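Local coordinates for protein Beta/alpha-amylase (Paenibacillus polymyxa, PDB 3VOC) that hydrolyses alpha-1,4-glucosidic linkages in starch, the family 14 beta-amylase domain described here removing maltose units from the non-reducing chain ends, at residues G12-I17 and G88-I93; G84-D89 and Y170-W175; L362-S367 and F384-I389. All blocks are in the same frame, centred on the assembly; numbering follows the deposited sequence.

In the fold
The three contacts lie around the C-terminal mouth of the (beta/alpha)8 barrel, where family 14 enzymes bind starch chain ends. Interactions 1 and 2 share G88 and D89, and their centres are 14 Å apart. They are joined by a probable hydrogen bond of 3.1 Å from G85 N to C91 O. D89 probably binds substrate, as in related beta-amylases. Interaction 3 has its centre 18 Å from that of interaction 1, but the two meet where R388 NH1 lies 2.9 Å from G12 O, a probable hydrogen bond. R388 is probably a substrate-binding residue too. Interactions 2 and 3 do not touch, and their nearest atoms are about 10 Å apart.

Interaction 1: G12-I17 and G88-I93; sequences GPLAKI and GDDCNI
L14 meets D90 and C91 through one methyl group. CD2 of L14 comes from over the flat side of the D90 carboxylate, with OD1 of D90 at 3.6 Å and nearer than OD2. The same L14 CD2 is 3.9 Å from the backbone O of D90. The leucine and aspartate side chains cross at about a right angle. CB of C91 lies 4.2 Å from the same L14 CD2 and is the apolar partner of the contact. L14 has CG anti to its own backbone nitrogen (chi1 -178°), and this extends the branch across to the other loop. D90 has CG between its backbone N and carbonyl carbon (chi1 66°), which swings the carboxylate round to the leucine.

The close part is small and apolar: the L14 methyl against C91. On the solvent side the methyl meets the exposed carboxylate of D90. L14 also rests on W43 of strand 37-43 and on R388. C91 is held by its disulfide to C83, which ties the base of the loop between strands 83-84 and 92-93.

The loop 88-93 carries D89, which probably binds substrate as in related beta-amylases, and the side chain of L14 is about 4 Å from that of R388, probably another such residue. The contact therefore borders the probable substrate site. No hydrogen bond or salt bridge joins the two segments. A leucine methyl against a carboxylate and a cysteine CB gives van der Waals contact without directional bonds, and it probably constrains this part of the loop only lightly.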
ATOM      1  N   GLY A  12      -4.452  11.019 -10.042  1.00 15.35           N
ATOM      2  CA  GLY A  12      -4.810  12.422  -9.935  1.00 16.55           C
ATOM      3  C   GLY A  12      -3.863  13.184  -9.014  1.00 17.48           C
ATOM      4  O   GLY A  12      -2.960  12.598  -8.406  1.00 17.17           O
ATOM      5  N   PRO A  13      -4.082  14.500  -8.891  1.00 18.13           N
ATOM      6  CA  PRO A  13      -3.149  15.322  -8.131  1.00 18.48           C
ATOM      7  C   PRO A  13      -3.225  15.039  -6.630  1.00 18.62           C
ATOM      8  O   PRO A  13      -4.239  14.515  -6.132  1.00 17.87           O
ATOM      9  CB  PRO A  13      -3.590  16.765  -8.443  1.00 18.73           C
ATOM     10  CG  PRO A  13      -4.966  16.686  -8.940  1.00 19.28           C
ATOM     11  CD  PRO A  13      -5.276  15.243  -9.337  1.00 17.90           C
ATOM     12  N   LEU A  14      -2.152  15.373  -5.922  1.00 18.61           N
ATOM     13  CA  LEU A  14      -2.121  15.157  -4.478  1.00 18.87           C
ATOM     14  C   LEU A  14      -2.969  16.196  -3.741  1.00 19.50           C
ATOM     15  O   LEU A  14      -3.842  15.834  -2.946  1.00 18.36           O
ATOM     16  CB  LEU A  14      -0.673  15.166  -3.953  1.00 18.50           C
ATOM     17  CG  LEU A  14      -0.504  14.913  -2.454  1.00 19.25           C
ATOM     18  CD1 LEU A  14      -0.983  13.514  -2.072  1.00 19.79           C
ATOM     19  CD2 LEU A  14       0.978  15.126  -2.017  1.00 20.05           C
ATOM     20  N   ALA A  15      -2.693  17.476  -4.021  1.00 20.49           N
ATOM     21  CA  ALA A  15      -3.417  18.618  -3.439  1.00 21.45           C
ATOM     22  C   ALA A  15      -4.899  18.639  -3.812  1.00 21.85           C
ATOM     23  O   ALA A  15      -5.265  18.317  -4.942  1.00 22.21           O
ATOM     24  CB  ALA A  15      -2.745  19.950  -3.872  1.00 21.70           C
ATOM     25  N   LYS A  16      -5.747  19.009  -2.852  1.00 21.78           N
ATOM     26  CA  LYS A  16      -7.181  19.123  -3.098  1.00 22.44           C
ATOM     27  C   LYS A  16      -7.408  20.037  -4.292  1.00 22.18           C
ATOM     28  O   LYS A  16      -6.713  21.047  -4.442  1.00 21.88           O
ATOM     29  CB  LYS A  16      -7.886  19.688  -1.868  1.00 22.92           C
ATOM     30  CG  LYS A  16      -9.397  19.678  -1.970  1.00 24.80           C
ATOM     31  CD  LYS A  16      -9.998  20.449  -0.806  1.00 29.58           C
ATOM     32  CE  LYS A  16     -11.459  20.785  -1.043  1.00 32.12           C
ATOM     33  NZ  LYS A  16     -11.940  21.767  -0.020  1.00 34.50           N
ATOM     34  N   ILE A  17      -8.343  19.663  -5.159  1.00 21.60           N
ATOM     35  CA  ILE A  17      -8.621  20.460  -6.339  1.00 22.71           C
ATOM     36  C   ILE A  17      -9.302  21.755  -5.912  1.00 23.60           C
ATOM     37  O   ILE A  17     -10.378  21.721  -5.331  1.00 23.39           O
ATOM     38  CB  ILE A  17      -9.564  19.742  -7.343  1.00 22.24           C
ATOM     39  CG1 ILE A  17      -9.061  18.325  -7.685  1.00 22.62           C
ATOM     40  CG2 ILE A  17      -9.772  20.616  -8.597  1.00 21.54           C
ATOM     41  CD1 ILE A  17      -7.759  18.297  -8.414  1.00 23.41           C
ATOM     42  N   GLY A  88       6.396  20.769   7.326  1.00 27.93           N
ATOM     43  CA  GLY A  88       7.195  20.677   6.102  1.00 27.22           C
ATOM     44  C   GLY A  88       6.736  19.635   5.088  1.00 27.32           C
ATOM     45  O   GLY A  88       7.087  19.732   3.907  1.00 27.15           O
ATOM     46  N   ASP A  89       5.970  18.625   5.538  1.00 26.25           N
ATOM     47  CA  ASP A  89       5.394  17.625   4.613  1.00 25.15           C
ATOM     48  C   ASP A  89       4.550  18.340   3.563  1.00 24.38           C
ATOM     49  O   ASP A  89       3.979  19.409   3.848  1.00 23.84           O
ATOM     50  CB  ASP A  89       4.491  16.636   5.355  1.00 25.07           C
ATOM     51  CG  ASP A  89       5.268  15.607   6.150  1.00 25.08           C
ATOM     52  OD1 ASP A  89       6.485  15.475   5.925  1.00 25.84           O
ATOM     53  OD2 ASP A  89       4.652  14.922   6.995  1.00 23.06           O
ATOM     54  N   ASP A  90       4.446  17.743   2.373  1.00 22.96           N
ATOM     55  CA  ASP A  90       3.715  18.369   1.277  1.00 22.69           C
ATOM     56  C   ASP A  90       2.209  18.052   1.260  1.00 21.57           C
ATOM     57  O   ASP A  90       1.527  18.260   0.249  1.00 21.62           O
ATOM     58  CB  ASP A  90       4.374  18.061  -0.077  1.00 23.17           C
ATOM     59  CG  ASP A  90       4.301  16.591  -0.461  1.00 25.22           C
ATOM     60  OD1 ASP A  90       3.716  15.765   0.273  1.00 27.83           O
ATOM     61  OD2 ASP A  90       4.842  16.260  -1.532  1.00 29.82           O
ATOM     62  N   CYS A  91       1.699  17.557   2.380  1.00 20.27           N
ATOM     63  CA  CYS A  91       0.262  17.433   2.572  1.00 19.17           C
ATOM     64  C   CYS A  91      -0.017  17.340   4.063  1.00 18.71           C
ATOM     65  O   CYS A  91       0.894  17.104   4.857  1.00 17.99           O
ATOM     66  CB  CYS A  91      -0.273  16.205   1.831  1.00 18.97           C
ATOM     67  SG  CYS A  91       0.549  14.663   2.281  1.00 20.32           S
ATOM     68  N   ASN A  92      -1.271  17.558   4.442  1.00 18.22           N
ATOM     69  CA  ASN A  92      -1.669  17.417   5.830  1.00 18.60           C
ATOM     70  C   ASN A  92      -3.078  16.890   5.891  1.00 18.39           C
ATOM     71  O   ASN A  92      -4.029  17.660   6.011  1.00 18.54           O
ATOM     72  CB  ASN A  92      -1.559  18.744   6.580  1.00 18.86           C
ATOM     73  CG  ASN A  92      -1.819  18.589   8.061  1.00 20.65           C
ATOM     74  OD1 ASN A  92      -2.091  17.475   8.550  1.00 18.19           O
ATOM     75  ND2 ASN A  92      -1.744  19.707   8.798  1.00 21.35           N
ATOM     76  N   ILE A  93      -3.213  15.570   5.774  1.00 18.24           N
ATOM     77  CA  ILE A  93      -4.533  14.951   5.759  1.00 18.36           C
ATOM     78  C   ILE A  93      -4.524  13.792   6.757  1.00 18.68           C
ATOM     79  O   ILE A  93      -4.302  12.629   6.386  1.00 18.13           O
ATOM     80  CB  ILE A  93      -4.958  14.477   4.335  1.00 18.73           C
ATOM     81  CG1 ILE A  93      -4.691  15.586   3.295  1.00 18.55           C
ATOM     82  CG2 ILE A  93      -6.445  14.014   4.356  1.00 18.74           C
ATOM     83  CD1 ILE A  93      -4.774  15.144   1.811  1.00 16.16           C
TER

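Interaction 2: G84-D89 and Y170-W175; sequences GGNVGD and YPAAGW
N86 and Y170 are joined by a direct hydrogen bond. The bond from N86 ND2 to Y170 OH is 3.0 Å long and nearly straight, 168° at the hydrogen, with the acceptor almost in the amide plane. The amide and ring planes are 71° apart, and the side chains approach from opposite directions. The same ND2 also donates to D89 OD2 at 3.0 Å, on the syn side of the carboxylate, in a more bent bond that leaves the amide plane. D89 OD2 also accepts from N86 N, which comes from above the carboxylate plane. One carboxylate oxygen thus braces the type II turn N86-D89. N86 has CG anti to its carbonyl carbon (chi1 -55°), which keeps the amide within range of both D89 and the tyrosine.

A water adds a second polar link. It donates to G84 O at 2.7 Å and bonds Y170 OH at 2.6 Å, in the plane of the ring at its edge.

Van der Waals contact is slight. CB of A172 touches OD1 of N86 at 3.6 Å. A leucine in place of N86 would probably leave Y170 OH without its direct link to the turn and D89 OD2 with the backbone donor alone.

The turn probably corresponds to part of the loop that is mobile in other beta-amylases, and D89 probably binds substrate. It connects strands 83-84 and 92-93, which pair antiparallel beyond barrel strand 73-79. Y170 comes from the long connection between strand 153-156 and helix 188-202, where it also packs on Y116 and E120.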
ATOM      1  N   GLY A  84       1.009  13.015   5.045  1.00 17.68           N
ATOM      2  CA  GLY A  84       1.896  13.952   5.751  1.00 18.81           C
ATOM      3  C   GLY A  84       1.562  14.258   7.207  1.00 19.82           C
ATOM      4  O   GLY A  84       1.490  13.353   8.036  1.00 18.48           O
ATOM      5  N   GLY A  85       1.376  15.545   7.524  1.00 20.60           N
ATOM      6  CA  GLY A  85       0.950  15.945   8.872  1.00 21.73           C
ATOM      7  C   GLY A  85       2.092  16.351   9.786  1.00 22.97           C
ATOM      8  O   GLY A  85       1.858  16.787  10.917  1.00 23.40           O
ATOM      9  N   ASN A  86       3.318  16.183   9.299  1.00 23.70           N
ATOM     10  CA  ASN A  86       4.520  16.666   9.981  1.00 25.01           C
ATOM     11  C   ASN A  86       4.934  17.966   9.335  1.00 25.65           C
ATOM     12  O   ASN A  86       4.835  18.108   8.127  1.00 25.12           O
ATOM     13  CB  ASN A  86       5.662  15.648   9.882  1.00 24.81           C
ATOM     14  CG  ASN A  86       5.261  14.269  10.395  1.00 25.98           C
ATOM     15  OD1 ASN A  86       5.054  14.082  11.593  1.00 28.00           O
ATOM     16  ND2 ASN A  86       5.141  13.306   9.487  1.00 24.20           N
ATOM     17  N   VAL A  87       5.404  18.916  10.143  1.00 27.03           N
ATOM     18  CA  VAL A  87       5.772  20.242   9.631  1.00 27.82           C
ATOM     19  C   VAL A  87       6.731  20.107   8.433  1.00 27.84           C
ATOM     20  O   VAL A  87       7.733  19.389   8.501  1.00 28.14           O
ATOM     21  CB  VAL A  87       6.352  21.148  10.764  1.00 28.34           C
ATOM     22  CG1 VAL A  87       6.892  22.458  10.194  1.00 29.41           C
ATOM     23  CG2 VAL A  87       5.269  21.451  11.811  1.00 28.51           C
ATOM     24  N   GLY A  88       6.396  20.769   7.326  1.00 27.93           N
ATOM     25  CA  GLY A  88       7.195  20.677   6.102  1.00 27.22           C
ATOM     26  C   GLY A  88       6.736  19.635   5.088  1.00 27.32           C
ATOM     27  O   GLY A  88       7.087  19.732   3.907  1.00 27.15           O
ATOM     28  N   ASP A  89       5.970  18.625   5.538  1.00 26.25           N
ATOM     29  CA  ASP A  89       5.394  17.625   4.613  1.00 25.15           C
ATOM     30  C   ASP A  89       4.550  18.340   3.563  1.00 24.38           C
ATOM     31  O   ASP A  89       3.979  19.409   3.848  1.00 23.84           O
ATOM     32  CB  ASP A  89       4.491  16.636   5.355  1.00 25.07           C
ATOM     33  CG  ASP A  89       5.268  15.607   6.150  1.00 25.08           C
ATOM     34  OD1 ASP A  89       6.485  15.475   5.925  1.00 25.84           O
ATOM     35  OD2 ASP A  89       4.652  14.922   6.995  1.00 23.06           O
ATOM     36  N   TYR A 170      10.176   6.221   8.137  1.00 17.85           N
ATOM     37  CA  TYR A 170       9.400   7.427   8.433  1.00 17.91           C
ATOM     38  C   TYR A 170      10.354   8.553   8.819  1.00 17.72           C
ATOM     39  O   TYR A 170      10.997   8.485   9.881  1.00 17.33           O
ATOM     40  CB  TYR A 170       8.426   7.137   9.572  1.00 17.24           C
ATOM     41  CG  TYR A 170       7.255   8.094   9.716  1.00 17.82           C
ATOM     42  CD1 TYR A 170       6.356   8.297   8.667  1.00 17.24           C
ATOM     43  CD2 TYR A 170       7.011   8.745  10.935  1.00 16.10           C
ATOM     44  CE1 TYR A 170       5.271   9.158   8.812  1.00 17.60           C
ATOM     45  CE2 TYR A 170       5.925   9.616  11.087  1.00 14.96           C
ATOM     46  CZ  TYR A 170       5.059   9.810  10.026  1.00 16.96           C
ATOM     47  OH  TYR A 170       3.959  10.632  10.168  1.00 15.54           O
ATOM     48  N   PRO A 171      10.461   9.580   7.951  1.00 17.79           N
ATOM     49  CA  PRO A 171      11.399  10.688   8.192  1.00 17.97           C
ATOM     50  C   PRO A 171      11.262  11.272   9.597  1.00 18.72           C
ATOM     51  O   PRO A 171      12.276  11.507  10.267  1.00 18.73           O
ATOM     52  CB  PRO A 171      11.023  11.708   7.114  1.00 18.13           C
ATOM     53  CG  PRO A 171      10.567  10.841   5.946  1.00 18.42           C
ATOM     54  CD  PRO A 171       9.856   9.642   6.602  1.00 17.55           C
ATOM     55  N   ALA A 172      10.026  11.452  10.071  1.00 18.96           N
ATOM     56  CA  ALA A 172       9.813  12.071  11.375  1.00 19.59           C
ATOM     57  C   ALA A 172      10.285  11.214  12.538  1.00 19.70           C
ATOM     58  O   ALA A 172      10.485  11.733  13.638  1.00 20.11           O
ATOM     59  CB  ALA A 172       8.339  12.510  11.558  1.00 20.08           C
ATOM     60  N   ALA A 173      10.478   9.911  12.297  1.00 19.70           N
ATOM     61  CA  ALA A 173      11.061   9.006  13.284  1.00 19.57           C
ATOM     62  C   ALA A 173      12.591   8.953  13.204  1.00 19.81           C
ATOM     63  O   ALA A 173      13.218   8.174  13.915  1.00 19.80           O
ATOM     64  CB  ALA A 173      10.472   7.593  13.126  1.00 19.79           C
ATOM     65  N   GLY A 174      13.187   9.772  12.341  1.00 19.77           N
ATOM     66  CA  GLY A 174      14.653   9.804  12.179  1.00 19.55           C
ATOM     67  C   GLY A 174      15.184   9.053  10.959  1.00 19.77           C
ATOM     68  O   GLY A 174      16.402   8.996  10.727  1.00 19.91           O
ATOM     69  N   TRP A 175      14.281   8.479  10.166  1.00 19.46           N
ATOM     70  CA  TRP A 175      14.693   7.681   9.009  1.00 18.89           C
ATOM     71  C   TRP A 175      15.183   8.582   7.877  1.00 18.99           C
ATOM     72  O   TRP A 175      14.603   9.626   7.628  1.00 18.49           O
ATOM     73  CB  TRP A 175      13.528   6.823   8.506  1.00 18.53           C
ATOM     74  CG  TRP A 175      13.836   6.083   7.249  1.00 17.79           C
ATOM     75  CD1 TRP A 175      14.430   4.859   7.153  1.00 15.87           C
ATOM     76  CD2 TRP A 175      13.601   6.531   5.904  1.00 17.31           C
ATOM     77  NE1 TRP A 175      14.579   4.514   5.821  1.00 17.42           N
ATOM     78  CE2 TRP A 175      14.075   5.519   5.038  1.00 17.43           C
ATOM     79  CE3 TRP A 175      13.046   7.693   5.347  1.00 17.96           C
ATOM     80  CZ2 TRP A 175      13.998   5.625   3.637  1.00 19.09           C
ATOM     81  CZ3 TRP A 175      12.969   7.800   3.949  1.00 17.86           C
ATOM     82  CH2 TRP A 175      13.445   6.771   3.113  1.00 19.34           C
TER
HETATM   83  O   HOH W   1       2.690  10.969   7.884  1.00 23.23           O

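Interaction 3: L362-S367 and F384-I389; sequences LPTGGS and FTLLRI
The carbonyl O of L387 accepts a hydrogen bond from a water at 2.8 Å. The water in turn accepts from T364 N at 2.9 Å. It therefore bridges the two backbones, which have no direct hydrogen bond between them. CA of P363 packs against the same L387 O at 3.9 Å. The carbonyl belongs to the cis peptide that joins L387 to R388.

The side chains add one apolar touch. CG2 of T364 meets CD1 of L386 at 4.1 Å, and the two side chains cross obliquely. T364 has OG1 anti to its backbone N (chi1 -167°). This leaves CG2 as the branch that meets the leucine. L386 CD1 also lies in the plane of the F384 ring at its edge, 3.8 Å from CE2 of F384. The one methyl touches both the threonine and the ring edge.

N360 adds a second bridge, with OD1 accepting from L387 N and ND2 donating to L362 O. N360 is thus bonded to both segments, next to E359, which is probably the proton acceptor of the reaction. The side chain of L387 is about 4 Å from that of E359. N360 and R388 probably bind substrate, as their counterparts do in related enzymes.

Strand 383-386 is the eighth of the barrel. It lies between strand 356-359 and the first strand, 7-11, closing the cylinder. The loop 362-367 leads from strand 356-359 into helix 367-378. The contact thus joins the strand-to-helix loop of a beta-alpha-beta unit to the C-terminal end of its second strand. F369 of that helix packs against both T364 and L386, and I372 touches F384.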
ATOM      1  N   LEU A 362       8.307   6.690  -8.422  1.00 17.39           N
ATOM      2  CA  LEU A 362       8.616   8.114  -8.421  1.00 18.04           C
ATOM      3  C   LEU A 362       8.319   8.683  -9.812  1.00 18.11           C
ATOM      4  O   LEU A 362       8.253   7.928 -10.771  1.00 17.95           O
ATOM      5  CB  LEU A 362      10.089   8.329  -8.053  1.00 17.95           C
ATOM      6  CG  LEU A 362      10.489   7.974  -6.608  1.00 19.94           C
ATOM      7  CD1 LEU A 362      11.994   8.154  -6.413  1.00 23.05           C
ATOM      8  CD2 LEU A 362       9.722   8.812  -5.603  1.00 22.53           C
ATOM      9  N   PRO A 363       8.132  10.011  -9.921  1.00 18.55           N
ATOM     10  CA  PRO A 363       7.903  10.581 -11.248  1.00 18.51           C
ATOM     11  C   PRO A 363       9.023  10.181 -12.195  1.00 18.71           C
ATOM     12  O   PRO A 363      10.175  10.063 -11.785  1.00 18.70           O
ATOM     13  CB  PRO A 363       7.919  12.085 -10.994  1.00 19.04           C
ATOM     14  CG  PRO A 363       7.447  12.230  -9.595  1.00 19.56           C
ATOM     15  CD  PRO A 363       7.988  11.018  -8.850  1.00 18.78           C
ATOM     16  N   THR A 364       8.675   9.948 -13.449  1.00 18.28           N
ATOM     17  CA  THR A 364       9.610   9.363 -14.376  1.00 19.02           C
ATOM     18  C   THR A 364       9.373   9.917 -15.765  1.00 19.38           C
ATOM     19  O   THR A 364       8.495  10.761 -15.967  1.00 19.94           O
ATOM     20  CB  THR A 364       9.485   7.807 -14.369  1.00 18.64           C
ATOM     21  OG1 THR A 364      10.596   7.221 -15.058  1.00 18.39           O
ATOM     22  CG2 THR A 364       8.180   7.371 -15.024  1.00 18.15           C
ATOM     23  N   GLY A 365      10.175   9.452 -16.711  1.00 20.39           N
ATOM     24  CA  GLY A 365      10.049   9.828 -18.106  1.00 21.80           C
ATOM     25  C   GLY A 365      11.165   9.134 -18.836  1.00 23.25           C
ATOM     26  O   GLY A 365      11.889   8.331 -18.234  1.00 24.36           O
ATOM     27  N   GLY A 366      11.325   9.443 -20.119  1.00 23.63           N
ATOM     28  CA  GLY A 366      12.398   8.855 -20.916  1.00 24.56           C
ATOM     29  C   GLY A 366      12.533   7.346 -20.761  1.00 24.51           C
ATOM     30  O   GLY A 366      11.590   6.582 -21.033  1.00 24.15           O
ATOM     31  N   SER A 367      13.713   6.930 -20.306  1.00 24.13           N
ATOM     32  CA  SER A 367      14.058   5.515 -20.092  1.00 24.38           C
ATOM     33  C   SER A 367      13.115   4.807 -19.121  1.00 23.08           C
ATOM     34  O   SER A 367      12.916   3.584 -19.214  1.00 22.78           O
ATOM     35  CB  SER A 367      15.491   5.402 -19.551  1.00 24.98           C
ATOM     36  OG  SER A 367      16.417   5.919 -20.494  1.00 29.50           O
ATOM     37  N   PHE A 384      -1.593  -0.331 -15.732  1.00 15.91           N
ATOM     38  CA  PHE A 384      -0.504   0.476 -15.228  1.00 15.69           C
ATOM     39  C   PHE A 384      -1.073   1.842 -14.897  1.00 15.85           C
ATOM     40  O   PHE A 384      -1.792   2.434 -15.720  1.00 16.08           O
ATOM     41  CB  PHE A 384       0.650   0.627 -16.243  1.00 15.29           C
ATOM     42  CG  PHE A 384       1.769   1.470 -15.709  1.00 14.29           C
ATOM     43  CD1 PHE A 384       2.712   0.915 -14.840  1.00 14.82           C
ATOM     44  CD2 PHE A 384       1.826   2.832 -15.984  1.00 14.25           C
ATOM     45  CE1 PHE A 384       3.715   1.694 -14.293  1.00 14.43           C
ATOM     46  CE2 PHE A 384       2.814   3.619 -15.437  1.00 14.06           C
ATOM     47  CZ  PHE A 384       3.758   3.054 -14.587  1.00 16.08           C
ATOM     48  N   THR A 385      -0.745   2.342 -13.705  1.00 16.05           N
ATOM     49  CA  THR A 385      -1.099   3.704 -13.315  1.00 15.66           C
ATOM     50  C   THR A 385       0.146   4.591 -13.208  1.00 15.95           C
ATOM     51  O   THR A 385       1.074   4.291 -12.444  1.00 15.71           O
ATOM     52  CB  THR A 385      -1.859   3.746 -11.976  1.00 16.05           C
ATOM     53  OG1 THR A 385      -3.027   2.932 -12.063  1.00 16.61           O
ATOM     54  CG2 THR A 385      -2.308   5.182 -11.665  1.00 15.42           C
ATOM     55  N   LEU A 386       0.153   5.698 -13.947  1.00 15.85           N
ATOM     56  CA  LEU A 386       1.267   6.642 -13.873  1.00 15.63           C
ATOM     57  C   LEU A 386       1.096   7.700 -12.778  1.00 16.23           C
ATOM     58  O   LEU A 386       0.084   8.413 -12.739  1.00 16.35           O
ATOM     59  CB  LEU A 386       1.517   7.321 -15.232  1.00 16.19           C
ATOM     60  CG  LEU A 386       2.851   8.105 -15.102  1.00 17.96           C
ATOM     61  CD1 LEU A 386       4.068   7.243 -15.397  1.00 18.53           C
ATOM     62  CD2 LEU A 386       2.872   9.301 -15.947  1.00 21.71           C
ATOM     63  N   LEU A 387       2.069   7.787 -11.869  1.00 15.97           N
ATOM     64  CA  LEU A 387       2.107   8.875 -10.891  1.00 16.77           C
ATOM     65  C   LEU A 387       2.976  10.002 -11.441  1.00 16.09           C
ATOM     66  O   LEU A 387       4.131   9.742 -11.795  1.00 15.83           O
ATOM     67  CB  LEU A 387       2.708   8.382  -9.567  1.00 17.27           C
ATOM     68  CG  LEU A 387       1.764   7.586  -8.656  1.00 20.24           C
ATOM     69  CD1 LEU A 387       1.537   6.157  -9.163  1.00 22.13           C
ATOM     70  CD2 LEU A 387       2.290   7.570  -7.210  1.00 24.62           C
ATOM     71  N   ARG A 388       2.468  11.233 -11.572  1.00 16.37           N
ATOM     72  CA  ARG A 388       1.064  11.663 -11.429  1.00 17.26           C
ATOM     73  C   ARG A 388       0.674  12.534 -12.603  1.00 17.24           C
ATOM     74  O   ARG A 388       1.489  12.809 -13.499  1.00 16.55           O
ATOM     75  CB  ARG A 388       0.903  12.577 -10.220  1.00 17.94           C
ATOM     76  CG  ARG A 388       0.342  11.959  -9.054  1.00 21.21           C
ATOM     77  CD  ARG A 388       0.617  12.869  -7.869  1.00 22.09           C
ATOM     78  NE  ARG A 388       0.892  12.047  -6.713  1.00 21.65           N
ATOM     79  CZ  ARG A 388      -0.046  11.524  -5.929  1.00 23.43           C
ATOM     80  NH1 ARG A 388      -1.341  11.730  -6.176  1.00 18.49           N
ATOM     81  NH2 ARG A 388       0.328  10.782  -4.904  1.00 23.03           N
ATOM     82  N   ILE A 389      -0.582  12.989 -12.582  1.00 16.18           N
ATOM     83  CA  ILE A 389      -1.150  13.751 -13.675  1.00 16.53           C
ATOM     84  C   ILE A 389      -0.290  14.961 -14.094  1.00 16.47           C
ATOM     85  O   ILE A 389      -0.087  15.170 -15.285  1.00 16.07           O
ATOM     86  CB  ILE A 389      -2.644  14.148 -13.380  1.00 16.34           C
ATOM     87  CG1 ILE A 389      -3.289  14.850 -14.578  1.00 17.74           C
ATOM     88  CG2 ILE A 389      -2.772  15.006 -12.107  1.00 16.69           C
ATOM     89  CD1 ILE A 389      -4.837  14.930 -14.466  1.00 17.95           C
TER
HETATM   90  O   HOH W   2       5.842  10.483 -13.871  1.00 15.71           O